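Local coordinates for protein methylenetetrahydrofolate--tRNA-(uracil-5-)-methyltransferase TrmFO (Thermus thermophilus, PDB 3G5S) that probably catalyses the FAD- and folate-dependent methylation of uridine 54 of tRNA at carbon 5, giving 5-methyluridine, at residues 161-166 against 300-305; 259-264 against 273-278. All coordinates share one frame; numbering follows the deposited sequence. Where two conformers were deposited one is given.

Interaction 1. Residues 161-166 against 300-305. With GSH (glutathione), chain C; EDO (1,2-ethanediol), chain H.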
loop_
_atom_site.group_PDB
_atom_site.type_symbol
_atom_site.label_atom_id
_atom_site.label_comp_id
_atom_site.label_asym_id
_atom_site.label_seq_id
_atom_site.Cartn_x
_atom_site.Cartn_y
_atom_site.Cartn_z
ATOM N N SER A 161 -11.375 3.569 -2.466
ATOM C CA SER A 161 -11.888 4.006 -3.746
ATOM C C SER A 161 -10.715 4.251 -4.700
ATOM O O SER A 161 -9.559 4.323 -4.283
ATOM C CB SER A 161 -12.717 5.270 -3.582
ATOM O OG SER A 161 -11.875 6.349 -3.246
ATOM N N PRO A 162 -11.005 4.356 -5.996
ATOM C CA PRO A 162 -9.919 4.615 -6.945
ATOM C C PRO A 162 -9.299 5.996 -6.751
ATOM O O PRO A 162 -9.985 6.942 -6.354
ATOM C CB PRO A 162 -10.625 4.566 -8.306
ATOM C CG PRO A 162 -11.922 3.872 -8.051
ATOM C CD PRO A 162 -12.310 4.213 -6.664
ATOM N N ILE A 163 -8.009 6.093 -7.060
ATOM C CA ILE A 163 -7.258 7.340 -6.992
ATOM C C ILE A 163 -6.710 7.646 -8.379
ATOM O O ILE A 163 -6.150 6.764 -9.035
ATOM C CB ILE A 163 -6.081 7.218 -6.007
ATOM C CG1 ILE A 163 -6.602 6.816 -4.624
ATOM C CG2 ILE A 163 -5.294 8.515 -5.947
ATOM C CD1 ILE A 163 -5.510 6.682 -3.579
ATOM N N VAL A 164 -6.881 8.890 -8.814
ATOM C CA VAL A 164 -6.397 9.327 -10.119
ATOM C C VAL A 164 -5.299 10.368 -9.962
ATOM O O VAL A 164 -5.186 11.041 -8.935
ATOM C CB VAL A 164 -7.528 9.903 -10.999
ATOM C CG1 VAL A 164 -8.624 8.869 -11.199
ATOM C CG2 VAL A 164 -8.100 11.173 -10.402
ATOM N N LEU A 165 -4.488 10.483 -11.002
ATOM C CA LEU A 165 -3.449 11.491 -11.068
ATOM C C LEU A 165 -4.075 12.844 -11.394
ATOM O O LEU A 165 -4.792 12.979 -12.381
ATOM C CB LEU A 165 -2.441 11.104 -12.149
ATOM C CG LEU A 165 -1.106 11.846 -12.178
ATOM C CD1 LEU A 165 -0.272 11.447 -10.975
ATOM C CD2 LEU A 165 -0.358 11.544 -13.466
ATOM N N TYR A 166 -3.790 13.848 -10.575
ATOM C CA TYR A 166 -4.417 15.155 -10.733
ATOM C C TYR A 166 -4.257 15.734 -12.138
ATOM O O TYR A 166 -5.213 16.262 -12.714
ATOM C CB TYR A 166 -3.861 16.136 -9.702
ATOM C CG TYR A 166 -4.504 17.501 -9.755
ATOM C CD1 TYR A 166 -5.724 17.742 -9.132
ATOM C CD2 TYR A 166 -3.898 18.547 -10.434
ATOM C CE1 TYR A 166 -6.321 18.991 -9.182
ATOM C CE2 TYR A 166 -4.485 19.798 -10.484
ATOM C CZ TYR A 166 -5.695 20.014 -9.857
ATOM O OH TYR A 166 -6.287 21.258 -9.903
ATOM N N GLU A 300 -5.831 8.990 -15.393
ATOM C CA GLU A 300 -4.855 7.941 -15.126
ATOM C C GLU A 300 -5.090 7.454 -13.702
ATOM O O GLU A 300 -4.907 8.196 -12.740
ATOM C CB GLU A 300 -3.423 8.472 -15.265
ATOM C CG GLU A 300 -2.354 7.432 -14.940
ATOM C CD GLU A 300 -0.926 7.954 -15.075
ATOM O OE1 GLU A 300 -0.689 8.892 -15.866
ATOM O OE2 GLU A 300 -0.030 7.411 -14.392
ATOM N N ILE A 301 -5.530 6.212 -13.571
ATOM C CA ILE A 301 -5.793 5.639 -12.262
ATOM C C ILE A 301 -4.497 5.077 -11.718
ATOM O O ILE A 301 -3.908 4.183 -12.325
ATOM C CB ILE A 301 -6.856 4.530 -12.339
ATOM C CG1 ILE A 301 -8.195 5.116 -12.794
ATOM C CG2 ILE A 301 -6.996 3.828 -10.996
ATOM C CD1 ILE A 301 -8.959 4.228 -13.741
ATOM N N VAL A 302 -4.052 5.607 -10.582
ATOM C CA VAL A 302 -2.801 5.166 -9.986
ATOM C C VAL A 302 -2.995 4.157 -8.855
ATOM O O VAL A 302 -2.058 3.445 -8.512
ATOM C CB VAL A 302 -1.933 6.353 -9.511
ATOM C CG1 VAL A 302 -1.498 7.201 -10.694
ATOM C CG2 VAL A 302 -2.676 7.196 -8.490
ATOM N N ARG A 303 -4.194 4.084 -8.284
ATOM C CA ARG A 303 -4.472 3.091 -7.256
ATOM C C ARG A 303 -5.930 2.687 -7.406
ATOM O O ARG A 303 -6.813 3.531 -7.296
ATOM C CB ARG A 303 -4.203 3.667 -5.861
ATOM C CG ARG A 303 -4.249 2.643 -4.740
ATOM C CD ARG A 303 -5.671 2.388 -4.185
ATOM N NE ARG A 303 -5.541 1.776 -2.869
ATOM C CZ ARG A 303 -5.590 0.471 -2.607
ATOM N NH1 ARG A 303 -5.873 -0.412 -3.561
ATOM N NH2 ARG A 303 -5.384 0.053 -1.360
ATOM N N TYR A 304 -6.178 1.417 -7.701
ATOM C CA TYR A 304 -7.543 0.942 -7.910
ATOM C C TYR A 304 -8.266 0.667 -6.592
ATOM O O TYR A 304 -7.644 0.351 -5.579
ATOM C CB TYR A 304 -7.541 -0.301 -8.796
ATOM C CG TYR A 304 -7.329 0.024 -10.255
ATOM C CD1 TYR A 304 -8.405 0.378 -11.056
ATOM C CD2 TYR A 304 -6.063 0.003 -10.832
ATOM C CE1 TYR A 304 -8.242 0.691 -12.380
ATOM C CE2 TYR A 304 -5.887 0.315 -12.171
ATOM C CZ TYR A 304 -6.983 0.659 -12.936
ATOM O OH TYR A 304 -6.835 0.969 -14.262
ATOM N N GLY A 305 -9.588 0.788 -6.601
ATOM C CA GLY A 305 -10.371 0.510 -5.408
ATOM C C GLY A 305 -10.411 -0.968 -5.077
ATOM O O GLY A 305 -10.339 -1.817 -5.974
HETATM N N1 GSH C . -10.892 1.392 6.121
HETATM C CA1 GSH C . -10.876 2.443 7.121
HETATM C C1 GSH C . -11.791 2.153 8.300
HETATM O O11 GSH C . -12.415 0.908 8.373
HETATM O O12 GSH C . -11.737 2.846 9.263
HETATM C CB1 GSH C . -11.079 3.843 6.550
HETATM C CG1 GSH C . -12.511 4.306 6.305
HETATM C CD1 GSH C . -13.302 3.650 5.176
HETATM O OE1 GSH C . -12.933 2.664 4.623
HETATM N N2 GSH C . -14.524 4.292 4.783
HETATM C CA2 GSH C . -15.273 3.810 3.665
HETATM C C2 GSH C . -15.142 4.716 2.445
HETATM O O2 GSH C . -15.835 5.672 2.333
HETATM C CB2 GSH C . -16.714 3.653 4.124
HETATM S SG2 GSH C . -17.845 2.834 2.980
HETATM N N3 GSH C . -14.522 4.140 1.267
HETATM C CA3 GSH C . -14.528 4.884 0.026
HETATM C C3 GSH C . -13.541 6.042 -0.013
HETATM O O31 GSH C . -13.770 7.055 -0.597
HETATM O O32 GSH C . -12.496 5.969 0.887
HETATM C C1 EDO H . 3.171 9.491 -16.073
HETATM O O1 EDO H . 1.890 10.128 -15.997
HETATM C C2 EDO H . 3.410 8.676 -14.808
HETATM O O2 EDO H . 2.514 7.559 -14.789
#

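Interaction 2. Residues 259-264 against 273-278. With GSH (glutathione), chain C.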
loop_
_atom_site.group_PDB
_atom_site.type_symbol
_atom_site.label_atom_id
_atom_site.label_comp_id
_atom_site.label_asym_id
_atom_site.label_seq_id
_atom_site.Cartn_x
_atom_site.Cartn_y
_atom_site.Cartn_z
ATOM N N VAL A 259 -23.097 14.478 -8.754
ATOM C CA VAL A 259 -21.672 14.743 -8.861
ATOM C C VAL A 259 -20.876 13.525 -8.454
ATOM O O VAL A 259 -21.364 12.653 -7.743
ATOM C CB VAL A 259 -21.211 15.912 -7.958
ATOM C CG1 VAL A 259 -22.006 17.171 -8.253
ATOM C CG2 VAL A 259 -21.298 15.525 -6.490
ATOM N N VAL A 260 -19.649 13.458 -8.942
ATOM C CA VAL A 260 -18.622 12.649 -8.310
ATOM C C VAL A 260 -17.635 13.629 -7.690
ATOM O O VAL A 260 -17.162 14.559 -8.354
ATOM C CB VAL A 260 -17.916 11.731 -9.316
ATOM C CG1 VAL A 260 -16.723 11.040 -8.669
ATOM C CG2 VAL A 260 -18.902 10.712 -9.876
ATOM N N GLN A 261 -17.339 13.439 -6.407
ATOM C CA GLN A 261 -16.386 14.297 -5.729
ATOM C C GLN A 261 -15.025 13.634 -5.672
ATOM O O GLN A 261 -14.934 12.412 -5.546
ATOM C CB GLN A 261 -16.833 14.568 -4.300
ATOM C CG GLN A 261 -18.105 15.343 -4.180
ATOM C CD GLN A 261 -18.286 15.858 -2.785
ATOM O OE1 GLN A 261 -18.359 15.080 -1.830
ATOM N NE2 GLN A 261 -18.333 17.176 -2.643
ATOM N N LEU A 262 -13.974 14.445 -5.738
ATOM C CA LEU A 262 -12.618 13.956 -5.545
ATOM C C LEU A 262 -11.955 14.728 -4.425
ATOM O O LEU A 262 -12.195 15.925 -4.256
ATOM C CB LEU A 262 -11.787 14.078 -6.820
ATOM C CG LEU A 262 -12.224 13.137 -7.947
ATOM C CD1 LEU A 262 -13.250 13.816 -8.812
ATOM C CD2 LEU A 262 -11.027 12.704 -8.772
ATOM N N ARG A 263 -11.129 14.037 -3.652
ATOM C CA ARG A 263 -10.415 14.689 -2.562
ATOM C C ARG A 263 -8.925 14.419 -2.653
ATOM O O ARG A 263 -8.491 13.372 -3.131
ATOM C CB ARG A 263 -10.948 14.250 -1.201
ATOM C CG ARG A 263 -10.476 12.903 -0.744
ATOM C CD ARG A 263 -10.806 12.674 0.727
ATOM N NE ARG A 263 -9.882 11.695 1.268
ATOM C CZ ARG A 263 -9.834 11.292 2.532
ATOM N NH1 ARG A 263 -10.679 11.767 3.442
ATOM N NH2 ARG A 263 -8.921 10.398 2.875
ATOM N N GLN A 264 -8.140 15.375 -2.179
ATOM C CA GLN A 264 -6.694 15.261 -2.199
ATOM C C GLN A 264 -6.208 14.257 -1.148
ATOM O O GLN A 264 -6.595 14.339 0.022
ATOM C CB GLN A 264 -6.077 16.635 -1.961
ATOM C CG GLN A 264 -4.572 16.639 -2.012
ATOM C CD GLN A 264 -3.976 18.022 -1.867
ATOM O OE1 GLN A 264 -2.822 18.167 -1.456
ATOM N NE2 GLN A 264 -4.754 19.048 -2.192
ATOM N N SER A 273 -8.638 10.964 -4.712
ATOM C CA SER A 273 -9.529 9.810 -4.679
ATOM C C SER A 273 -10.963 10.205 -4.992
ATOM O O SER A 273 -11.379 11.331 -4.737
ATOM C CB SER A 273 -9.481 9.103 -3.324
ATOM O OG SER A 273 -10.086 9.892 -2.322
ATOM N N LEU A 274 -11.716 9.256 -5.535
ATOM C CA LEU A 274 -13.150 9.422 -5.718
ATOM C C LEU A 274 -13.863 9.157 -4.398
ATOM O O LEU A 274 -13.826 8.042 -3.878
ATOM C CB LEU A 274 -13.678 8.466 -6.783
ATOM C CG LEU A 274 -13.460 8.864 -8.242
ATOM C CD1 LEU A 274 -11.983 8.906 -8.603
ATOM C CD2 LEU A 274 -14.206 7.911 -9.154
ATOM N N VAL A 275 -14.515 10.179 -3.861
ATOM C CA VAL A 275 -15.080 10.104 -2.521
ATOM C C VAL A 275 -16.306 9.201 -2.487
ATOM O O VAL A 275 -17.249 9.398 -3.247
ATOM C CB VAL A 275 -15.445 11.513 -2.006
ATOM C CG1 VAL A 275 -16.112 11.428 -0.638
ATOM C CG2 VAL A 275 -14.202 12.393 -1.951
ATOM N N GLY A 276 -16.288 8.202 -1.613
ATOM C CA GLY A 276 -17.432 7.325 -1.464
ATOM C C GLY A 276 -17.551 6.266 -2.546
ATOM O O GLY A 276 -18.619 5.679 -2.718
ATOM N N PHE A 277 -16.452 6.008 -3.257
ATOM C CA PHE A 277 -16.446 5.031 -4.345
ATOM C C PHE A 277 -15.706 3.743 -4.006
ATOM O O PHE A 277 -15.083 3.122 -4.858
ATOM C CB PHE A 277 -15.964 5.668 -5.655
ATOM C CG PHE A 277 -17.080 6.299 -6.431
ATOM C CD1 PHE A 277 -17.622 7.515 -6.040
ATOM C CD2 PHE A 277 -17.648 5.642 -7.508
ATOM C CE1 PHE A 277 -18.690 8.070 -6.737
ATOM C CE2 PHE A 277 -18.709 6.194 -8.200
ATOM C CZ PHE A 277 -19.230 7.407 -7.819
ATOM N N GLN A 278 -15.804 3.335 -2.747
ATOM C CA GLN A 278 -15.331 2.017 -2.358
ATOM C C GLN A 278 -15.931 0.984 -3.306
ATOM O O GLN A 278 -17.110 1.055 -3.658
ATOM C CB GLN A 278 -15.713 1.707 -0.906
ATOM C CG GLN A 278 -17.214 1.609 -0.643
ATOM C CD GLN A 278 -17.895 2.962 -0.461
ATOM O OE1 GLN A 278 -17.239 4.003 -0.373
ATOM N NE2 GLN A 278 -19.228 2.945 -0.385
HETATM N N1 GSH C . -10.892 1.392 6.121
HETATM C CA1 GSH C . -10.876 2.443 7.121
HETATM C C1 GSH C . -11.791 2.153 8.300
HETATM O O11 GSH C . -12.415 0.908 8.373
HETATM O O12 GSH C . -11.737 2.846 9.263
HETATM C CB1 GSH C . -11.079 3.843 6.550
HETATM C CG1 GSH C . -12.511 4.306 6.305
HETATM C CD1 GSH C . -13.302 3.650 5.176
HETATM O OE1 GSH C . -12.933 2.664 4.623
HETATM N N2 GSH C . -14.524 4.292 4.783
HETATM C CA2 GSH C . -15.273 3.810 3.665
HETATM C C2 GSH C . -15.142 4.716 2.445
HETATM O O2 GSH C . -15.835 5.672 2.333
HETATM C CB2 GSH C . -16.714 3.653 4.124
HETATM S SG2 GSH C . -17.845 2.834 2.980
HETATM N N3 GSH C . -14.522 4.140 1.267
HETATM C CA3 GSH C . -14.528 4.884 0.026
HETATM C C3 GSH C . -13.541 6.042 -0.013
HETATM O O31 GSH C . -13.770 7.055 -0.597
HETATM O O32 GSH C . -12.496 5.969 0.887
HETATM O O HOH W 1 -18.407 11.263 -4.923
#

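Interaction 1. Residues 161-166 against 300-305
The carbonyl oxygen of Ile163 is gripped by two consecutive amides of the facing strand. Val302 N makes the shorter bond, 2.9 Å to Ile163 O, with the donor tilted 19° from the carbonyl plane; Arg303 N adds a weak one at 3.4 Å to the same oxygen. In return Ile163 N donates to Arg303 O over 2.8 Å, within the carbonyl plane. One residue on the strand 163-165 thus faces two on 301-303, which defines a classic beta bulge at the margin of a six-stranded antiparallel sheet, where 301-303 is an outermost strand within the chain. Beyond the bulge the pairing continues, shifted by one residue, with Leu165 N bonded to Glu300 O. Val302 CG2, set between its own backbone N and carbonyl carbon by chi1 of -65°, meets Ile163 CG2 at 3.9 Å, the two side chains crossing at about a right angle. On the other face, Val164 CG1 approaches Ile301 CG1 at 4.1 Å. Glu300 runs fully extended alongside Leu165, bringing OE1 within 3.6 Å of Leu165 CD2, and both its carboxylate oxygens accept bonds from a 1,2-ethanediol, probably acquired during crystallisation. Helix 283-290 packs against Pro162 and Ile301.

Interaction 2. Residues 259-264 against 273-278
Val275 N donates to Gln261 O over 2.8 Å in an almost straight bond (171° at the hydrogen), although the donor stands 31° out of the carbonyl plane. Two further backbone bonds join Arg263 and Ser273 reciprocally, each 2.9 Å between the N of one residue and the O of the other. Among the side chains, Leu262 and Leu274, a non-hydrogen-bonded pair, run alongside each other in the same direction, with Leu262 CD2 3.9 Å from Leu274 CD1. Val260 divides its two methyls: CG1 reaches Leu274 CG, while CG2 touches Phe277 CZ at 3.9 Å, since chi1 of 172° directs the branches to separate neighbours. Leu274 CD2 lies over one face of the Phe277 ring, offset toward its rim. This is the antiparallel beta hairpin of strands 258-264 and 271-274, and the second strand leaves it through a type II beta turn from Leu274 to Phe277; Gly276, with positive phi, occupies the third position. There Gly276 N donates to the glutathione carboxylate oxygen O31 at 2.9 Å. On the face bearing Arg263, Val275 CG2 packs 3.8 Å from Arg263 CB, and Arg263 CG passes 3.4 Å from Ser273 OG. Glu265 probably helps position both polar groups, through a salt bridge to Arg263 NE and a hydrogen bond with Ser273 OG. From the neighbouring strand 187-191, Asn188 OD1 accepts a bond from Gln261 NE2.

Strands 163-165 and 271-274 are neighbours in one antiparallel sheet, so interactions 1 and 2 flank the pairing between those two strands, with centres about 10 Å apart. Leu274 N lies 3.0 Å from Pro162 O, a probable hydrogen bond, and in the conformer given Ser161 OG lies 2.7 Å from Leu274 O. Along the chain, interaction 2 is nested within the loop closed by interaction 1. Both border the glutathione pocket: Ser161 OG, again in the conformer given, comes within 3.3 Å of glutathione O31, the same oxygen that the turn of 273-278 binds. The flavin is more distant, with the Arg303 side chain about 10 Å from FAD.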